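Local coordinates for protein pectate lyase (Bacillus subtilis subsp. subtilis str. 168, PDB 5X2I) that cleaves polygalacturonate, the backbone of pectin, by calcium-dependent elimination, releasing oligosaccharides with unsaturated galacturonosyl groups at their non-reducing ends, at residues 100-105 with 169-174; 221-226 with 245-250; 343-348 with 363-368. One frame throughout, in Å; residues are numbered along the deposited sequence.

The three contacts follow one another along the chain of a right-handed parallel beta-helix, the fold of polysaccharide lyase family 1. In contact 1, outside the coil, the loop before helix 105-121 packs on the end of strand 168-170 and the turn after it. Contact 2 lies near the middle of the molecule, where the loop before strand 226-229 meets strand 247-251 beside the calcium ion. Contact 3 comes last, where the chain entering strand 346-352 pairs with the loop after helix 359-362. The distance is about 21 Å between the centres of contacts 1 and 2, about 25 Å between contacts 2 and 3, and about 35 Å between contacts 1 and 3. None touches another, so the metal site is separate from the two outlying packing contacts.

Contact 1 (100-105 with 169-174); sequences KEPSGT and WDPTDG
Pro102 sets its ring against the backbone and indole of Trp169 and the ring of Pro171, so that a loop running into helix 105-121 packs on the end of strand 168-170 and the turn after it, outside the coil of the parallel beta-helix. Its CG lies 3.4 Å from Trp169 O and 4.1 Å from Trp169 CD1, the proline and indole side chains crossing at about a right angle. The two prolines reach toward each other, Pro102 CD 3.6 Å from Pro171 CD. These rigid rings thus pack on each other, on the indole and on backbone carbonyls, and Pro102 also touches Tyr92 of helix 85-92. Without the ring carbons CG and CD, an alanine here is likely to leave a gap between the 100-105 loop and the surface of Trp169 and Pro171. Trp169 CG, anti to the backbone N (chi1 176°), stands beside the carbonyl carbon, and Pro171 N lies over one face of the indole, offset toward the rim. Pro171 is the second residue of a type I turn from Asp170 to Asp173, where its restricted phi (-72°) suits it. Asp170 OD1 accepts from Thr172 N, an Asx turn, and from Thr172 OG1 on the syn side of the carboxylate. Pro171 CG also rests 3.3 Å from Lys100 O.

Contact 2 (221-226 with 245-250); sequences HHDGQT and HDKSSI. With CA (calcium ion), chain B.
The imidazole of His245 carries the side chain of Gln225 on one face, with CG over the ring centre, 3.5 Å from the centroid, in a CH-pi contact. The amide continues across the same face, its plane only 4° from that of the ring, and the two side chains slide past each other in opposite directions. At the ring edge the single N-H of His245 NE2 is shared between two carbonyls, Asp223 O and Lys247 O, which lie 3.1 Å apart; both hydrogen bonds are weak. The other ring nitrogen, ND1, is held by Asp203. A glutamine suits this place because its extended chain (chi2 -179°) covers the ring and still presents OE1 to Ser248 OG, 2.9 Å away. Gln225 N in turn donates to Ser248 O at 2.8 Å, and Thr226 N adds a weak bond to the same carbonyl.

In the parallel beta-helix this is where the loop ahead of strand 226-229 meets strand 247-251 beside the metal site. Asp223 CG stands anti to the backbone N (chi1 -163°), directing the carboxylate to the calcium ion, which OD2 binds at 2.5 Å; Asp184 and Asp227 bind the same ion. Lys247 faces the other oxygen: its bent chain makes a long salt bridge, NZ to Asp223 OD1 3.8 Å. Water 1 bridges the pair, accepting from Lys247 NZ and donating to Asp223 OD1 and His222 O. Water 2 connects Lys247 N with Asp223 O, from which it lies 2.9 Å.

Contact 3 (343-348 with 363-368); sequences TALYDS and NGLSSS
The touching parts, 343-346 and 365-368, run at 60° to each other and meet through a single beta bridge between Ala344 and Ser366. Two backbone hydrogen bonds make it: Ser366 N to Thr343 O at 3.1 Å, and Leu345 N to Ser366 O at 3.0 Å with an N-H...O angle of 163°. The bridge fastens the loop after helix 359-362 to the chain that enters strand 346-352, a late strand of the parallel beta-helix. That short helix ends in a Schellman motif, where Gly364, with its positive phi, readily takes the C-prime position and ends the helix just before the bridging residues.

Leucines pack on one flank. Leu365 CG lies anti to the carbonyl carbon (chi1 -61°), and the branches divide the work: CD1 meets Leu345 CB at 3.9 Å, while CD2 lies 3.6 Å from Thr343 O. Both leucines also touch Ile336 of strand 336-338, which suits their branched apolar side chains. A side chain as small as that of Ala344 probably suits its place, since its CB sits 3.6 Å from Ser368 O. Ser366 suits its turn because its OG accepts from Ser368 N, an ST turn that bends the loop just past the bridge. Further along, Ser367 CA makes a CA-H...O contact with Leu345 O. The ring of Tyr346, stacked on Tyr319, receives Ser367 O at its edge and in its plane, 3.5 Å from CD2.

Contact 1 (100-105 with 169-174)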
# COMPACT_ATOMS: atom_id res chain seq x y z
N LYS A 100 -25.32 -4.80 -14.51
CA LYS A 100 -24.80 -6.18 -14.45
C LYS A 100 -23.28 -6.22 -14.70
O LYS A 100 -22.70 -5.34 -15.41
CB LYS A 100 -25.56 -7.12 -15.41
CG LYS A 100 -25.41 -6.84 -16.91
CD LYS A 100 -26.32 -7.73 -17.75
CE LYS A 100 -26.20 -7.40 -19.25
NZ LYS A 100 -26.92 -6.14 -19.58
N GLU A 101 -22.65 -7.22 -14.09
CA GLU A 101 -21.20 -7.40 -14.16
C GLU A 101 -20.87 -7.51 -15.65
O GLU A 101 -21.60 -8.18 -16.39
CB GLU A 101 -20.78 -8.64 -13.35
CG GLU A 101 -19.33 -9.13 -13.55
CD GLU A 101 -19.21 -10.66 -13.67
OE1 GLU A 101 -19.92 -11.41 -12.92
OE2 GLU A 101 -18.39 -11.13 -14.52
N PRO A 102 -19.80 -6.81 -16.11
CA PRO A 102 -19.31 -6.97 -17.49
C PRO A 102 -19.00 -8.43 -17.80
O PRO A 102 -18.51 -9.10 -16.96
CB PRO A 102 -18.03 -6.15 -17.51
CG PRO A 102 -18.29 -5.07 -16.51
CD PRO A 102 -19.19 -5.66 -15.45
N SER A 103 -19.36 -8.87 -19.00
CA SER A 103 -19.13 -10.21 -19.45
C SER A 103 -19.14 -10.21 -20.95
O SER A 103 -19.52 -9.28 -21.57
CB SER A 103 -20.25 -11.17 -18.98
OG SER A 103 -21.50 -10.82 -19.55
N GLY A 104 -18.71 -11.31 -21.52
CA GLY A 104 -18.56 -11.37 -22.94
C GLY A 104 -17.17 -10.94 -23.44
O GLY A 104 -16.19 -10.87 -22.73
N THR A 105 -17.14 -10.63 -24.73
CA THR A 105 -15.93 -10.52 -25.46
C THR A 105 -14.92 -9.53 -24.86
O THR A 105 -13.78 -9.90 -24.58
CB THR A 105 -16.27 -10.16 -26.91
OG1 THR A 105 -17.07 -11.24 -27.46
CG2 THR A 105 -14.93 -9.99 -27.74
N TRP A 169 -14.05 -2.23 -15.15
CA TRP A 169 -15.31 -1.57 -14.73
C TRP A 169 -16.12 -2.45 -13.80
O TRP A 169 -16.35 -3.61 -14.11
CB TRP A 169 -16.16 -1.11 -15.96
CG TRP A 169 -17.50 -0.53 -15.56
CD1 TRP A 169 -18.74 -1.02 -15.89
CD2 TRP A 169 -17.75 0.66 -14.76
NE1 TRP A 169 -19.74 -0.24 -15.33
CE2 TRP A 169 -19.17 0.78 -14.62
CE3 TRP A 169 -16.94 1.60 -14.15
CZ2 TRP A 169 -19.77 1.85 -13.91
CZ3 TRP A 169 -17.54 2.63 -13.39
CH2 TRP A 169 -18.93 2.74 -13.29
N ASP A 170 -16.52 -1.92 -12.64
CA ASP A 170 -17.34 -2.68 -11.69
C ASP A 170 -18.58 -1.80 -11.37
O ASP A 170 -18.51 -0.92 -10.50
CB ASP A 170 -16.57 -3.00 -10.40
CG ASP A 170 -17.43 -3.78 -9.36
OD1 ASP A 170 -18.51 -4.29 -9.71
OD2 ASP A 170 -17.02 -3.89 -8.19
N PRO A 171 -19.68 -2.01 -12.08
CA PRO A 171 -20.92 -1.26 -11.81
C PRO A 171 -21.64 -1.65 -10.52
O PRO A 171 -22.58 -0.98 -10.15
CB PRO A 171 -21.82 -1.62 -13.00
CG PRO A 171 -21.34 -2.99 -13.45
CD PRO A 171 -19.89 -3.10 -13.06
N THR A 172 -21.25 -2.73 -9.86
CA THR A 172 -21.89 -3.10 -8.59
C THR A 172 -21.23 -2.43 -7.36
O THR A 172 -21.68 -2.64 -6.25
CB THR A 172 -21.91 -4.64 -8.37
OG1 THR A 172 -20.60 -5.10 -8.03
CG2 THR A 172 -22.36 -5.36 -9.62
N ASP A 173 -20.16 -1.65 -7.56
CA ASP A 173 -19.29 -1.16 -6.48
C ASP A 173 -19.79 0.24 -6.20
O ASP A 173 -19.49 1.18 -6.92
CB ASP A 173 -17.84 -1.17 -6.95
CG ASP A 173 -16.84 -0.66 -5.94
OD1 ASP A 173 -17.20 -0.16 -4.87
OD2 ASP A 173 -15.64 -0.73 -6.27
N GLY A 174 -20.62 0.35 -5.17
CA GLY A 174 -21.27 1.60 -4.84
C GLY A 174 -22.41 1.90 -5.78
O GLY A 174 -22.78 1.09 -6.63

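Contact 2 (221-226 with 245-250)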
# COMPACT_ATOMS: atom_id res chain seq x y z
N HIS A 221 -6.10 4.04 -12.98
CA HIS A 221 -4.97 3.17 -13.30
C HIS A 221 -4.19 2.66 -12.12
O HIS A 221 -3.31 1.77 -12.28
CB HIS A 221 -3.99 3.87 -14.25
CG HIS A 221 -4.59 4.20 -15.59
ND1 HIS A 221 -4.75 3.27 -16.59
CD2 HIS A 221 -5.04 5.38 -16.09
CE1 HIS A 221 -5.28 3.85 -17.65
NE2 HIS A 221 -5.49 5.13 -17.37
N HIS A 222 -4.45 3.19 -10.94
CA HIS A 222 -3.68 2.82 -9.74
C HIS A 222 -4.53 2.07 -8.78
O HIS A 222 -5.74 2.12 -8.91
CB HIS A 222 -3.21 4.09 -9.04
CG HIS A 222 -2.26 4.88 -9.86
ND1 HIS A 222 -2.53 6.16 -10.27
CD2 HIS A 222 -1.09 4.52 -10.46
CE1 HIS A 222 -1.51 6.60 -11.00
NE2 HIS A 222 -0.64 5.61 -11.15
N ASP A 223 -3.93 1.33 -7.84
CA ASP A 223 -4.71 0.73 -6.76
C ASP A 223 -4.07 1.14 -5.45
O ASP A 223 -3.93 2.35 -5.20
CB ASP A 223 -4.86 -0.79 -6.95
CG ASP A 223 -6.00 -1.37 -6.09
OD1 ASP A 223 -7.13 -0.83 -6.16
OD2 ASP A 223 -5.72 -2.26 -5.30
N GLY A 224 -3.59 0.20 -4.63
CA GLY A 224 -2.96 0.61 -3.37
C GLY A 224 -1.49 0.98 -3.48
O GLY A 224 -0.84 0.87 -4.52
N GLN A 225 -0.96 1.36 -2.32
CA GLN A 225 0.47 1.61 -2.15
C GLN A 225 1.07 0.43 -1.41
O GLN A 225 1.89 -0.30 -1.99
CB GLN A 225 0.71 2.94 -1.44
CG GLN A 225 0.08 4.06 -2.25
CD GLN A 225 0.27 5.45 -1.65
OE1 GLN A 225 -0.34 5.79 -0.64
NE2 GLN A 225 1.08 6.25 -2.31
N THR A 226 0.70 0.24 -0.15
CA THR A 226 1.11 -0.94 0.63
C THR A 226 -0.19 -1.61 1.19
O THR A 226 -0.82 -1.11 2.14
CB THR A 226 2.03 -0.54 1.82
OG1 THR A 226 1.40 0.47 2.62
CG2 THR A 226 3.27 0.02 1.32
N HIS A 245 -1.65 10.40 -4.12
CA HIS A 245 -2.20 9.10 -4.47
C HIS A 245 -3.62 8.98 -3.89
O HIS A 245 -3.93 9.63 -2.87
CB HIS A 245 -1.27 7.98 -3.94
CG HIS A 245 -1.73 6.61 -4.24
ND1 HIS A 245 -1.36 5.93 -5.37
CD2 HIS A 245 -2.57 5.78 -3.56
CE1 HIS A 245 -1.90 4.72 -5.36
NE2 HIS A 245 -2.64 4.61 -4.28
N ASP A 246 -4.47 8.18 -4.54
CA ASP A 246 -5.87 7.99 -4.05
C ASP A 246 -6.00 6.96 -2.91
O ASP A 246 -6.09 7.36 -1.71
CB ASP A 246 -6.82 7.77 -5.22
CG ASP A 246 -8.30 7.78 -4.82
OD1 ASP A 246 -8.71 7.70 -3.65
OD2 ASP A 246 -9.08 7.83 -5.73
N LYS A 247 -5.93 5.66 -3.22
CA LYS A 247 -6.15 4.61 -2.21
C LYS A 247 -4.82 4.11 -1.61
O LYS A 247 -4.08 3.40 -2.27
CB LYS A 247 -6.97 3.44 -2.83
CG LYS A 247 -8.25 3.90 -3.50
CD LYS A 247 -9.10 2.80 -4.17
CE LYS A 247 -8.55 2.33 -5.48
NZ LYS A 247 -9.64 2.05 -6.49
N SER A 248 -4.47 4.53 -0.40
CA SER A 248 -3.13 4.23 0.13
C SER A 248 -2.92 2.80 0.66
O SER A 248 -2.06 2.10 0.17
CB SER A 248 -2.70 5.23 1.21
OG SER A 248 -1.48 4.79 1.80
N SER A 249 -3.67 2.37 1.65
CA SER A 249 -3.32 1.19 2.47
C SER A 249 -4.55 0.45 2.92
O SER A 249 -5.26 0.94 3.80
CB SER A 249 -2.52 1.65 3.73
OG SER A 249 -1.25 2.20 3.35
N ILE A 250 -4.87 -0.68 2.25
CA ILE A 250 -6.06 -1.47 2.55
C ILE A 250 -5.62 -2.75 3.19
O ILE A 250 -4.81 -3.47 2.58
CB ILE A 250 -6.88 -1.80 1.27
CG1 ILE A 250 -7.39 -0.48 0.63
CG2 ILE A 250 -8.07 -2.70 1.57
CD1 ILE A 250 -6.33 0.31 -0.15
CA CA B . -4.25 -3.70 -3.83
O HOH W 1 -8.02 0.46 -8.05
O HOH W 2 -5.38 4.76 -5.81
O HOH W 3 -4.35 -5.29 -5.49

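Contact 3 (343-348 with 363-368)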
# COMPACT_ATOMS: atom_id res chain seq x y z
N THR A 343 -17.44 -1.13 14.18
CA THR A 343 -18.11 -0.69 15.41
C THR A 343 -17.18 -0.15 16.52
O THR A 343 -17.66 0.39 17.53
CB THR A 343 -18.95 -1.84 16.06
OG1 THR A 343 -18.07 -2.89 16.49
CG2 THR A 343 -19.99 -2.40 15.11
N ALA A 344 -15.87 -0.25 16.34
CA ALA A 344 -14.95 0.05 17.40
C ALA A 344 -13.64 0.66 16.88
O ALA A 344 -13.12 0.33 15.82
CB ALA A 344 -14.66 -1.20 18.25
N LEU A 345 -13.13 1.58 17.69
CA LEU A 345 -11.93 2.36 17.43
C LEU A 345 -11.45 2.88 18.76
O LEU A 345 -12.18 3.60 19.48
CB LEU A 345 -12.21 3.56 16.49
CG LEU A 345 -11.08 4.54 16.31
CD1 LEU A 345 -9.87 3.87 15.64
CD2 LEU A 345 -11.55 5.68 15.43
N TYR A 346 -10.21 2.53 19.10
CA TYR A 346 -9.57 3.22 20.22
C TYR A 346 -8.62 4.27 19.63
O TYR A 346 -7.72 3.93 18.81
CB TYR A 346 -8.80 2.23 21.11
CG TYR A 346 -8.09 2.90 22.26
CD1 TYR A 346 -6.82 3.45 22.09
CD2 TYR A 346 -8.72 3.06 23.48
CE1 TYR A 346 -6.20 4.12 23.11
CE2 TYR A 346 -8.10 3.71 24.53
CZ TYR A 346 -6.84 4.24 24.34
OH TYR A 346 -6.26 4.91 25.36
N ASP A 347 -8.76 5.51 20.08
CA ASP A 347 -7.86 6.58 19.68
C ASP A 347 -7.62 7.53 20.80
O ASP A 347 -8.56 8.02 21.40
CB ASP A 347 -8.27 7.29 18.34
CG ASP A 347 -9.38 8.31 18.51
OD1 ASP A 347 -10.53 7.87 18.71
OD2 ASP A 347 -9.12 9.56 18.39
N SER A 348 -6.32 7.74 21.12
CA SER A 348 -5.91 8.73 22.12
C SER A 348 -4.87 9.64 21.51
O SER A 348 -4.08 9.24 20.66
CB SER A 348 -5.37 8.08 23.41
OG SER A 348 -4.19 7.32 23.14
N ASN A 363 -17.81 9.77 16.21
CA ASN A 363 -18.61 8.90 15.34
C ASN A 363 -19.55 7.94 16.06
O ASN A 363 -20.09 7.06 15.42
CB ASN A 363 -17.69 8.08 14.45
CG ASN A 363 -17.09 8.93 13.36
OD1 ASN A 363 -17.68 9.08 12.28
ND2 ASN A 363 -15.96 9.57 13.67
N GLY A 364 -19.71 8.11 17.38
CA GLY A 364 -20.49 7.17 18.21
C GLY A 364 -19.99 5.72 18.29
O GLY A 364 -20.79 4.79 18.52
N LEU A 365 -18.68 5.50 18.11
CA LEU A 365 -18.15 4.16 18.20
C LEU A 365 -17.86 3.75 19.62
O LEU A 365 -17.75 4.58 20.50
CB LEU A 365 -16.88 4.02 17.34
CG LEU A 365 -17.12 4.29 15.85
CD1 LEU A 365 -15.79 4.44 15.12
CD2 LEU A 365 -17.92 3.12 15.20
N SER A 366 -17.70 2.44 19.82
CA SER A 366 -17.11 1.93 21.07
C SER A 366 -15.61 2.18 21.00
O SER A 366 -15.04 2.07 19.91
CB SER A 366 -17.42 0.42 21.24
OG SER A 366 -16.60 -0.15 22.24
N SER A 367 -14.97 2.45 22.13
CA SER A 367 -13.52 2.57 22.18
C SER A 367 -12.84 1.27 22.70
O SER A 367 -11.62 1.23 22.93
CB SER A 367 -13.08 3.79 23.01
OG SER A 367 -13.45 3.61 24.34
N SER A 368 -13.62 0.20 22.80
CA SER A 368 -13.11 -1.08 23.18
C SER A 368 -12.79 -2.00 21.98
O SER A 368 -13.69 -2.58 21.38
CB SER A 368 -14.12 -1.69 24.13
OG SER A 368 -13.88 -3.03 24.34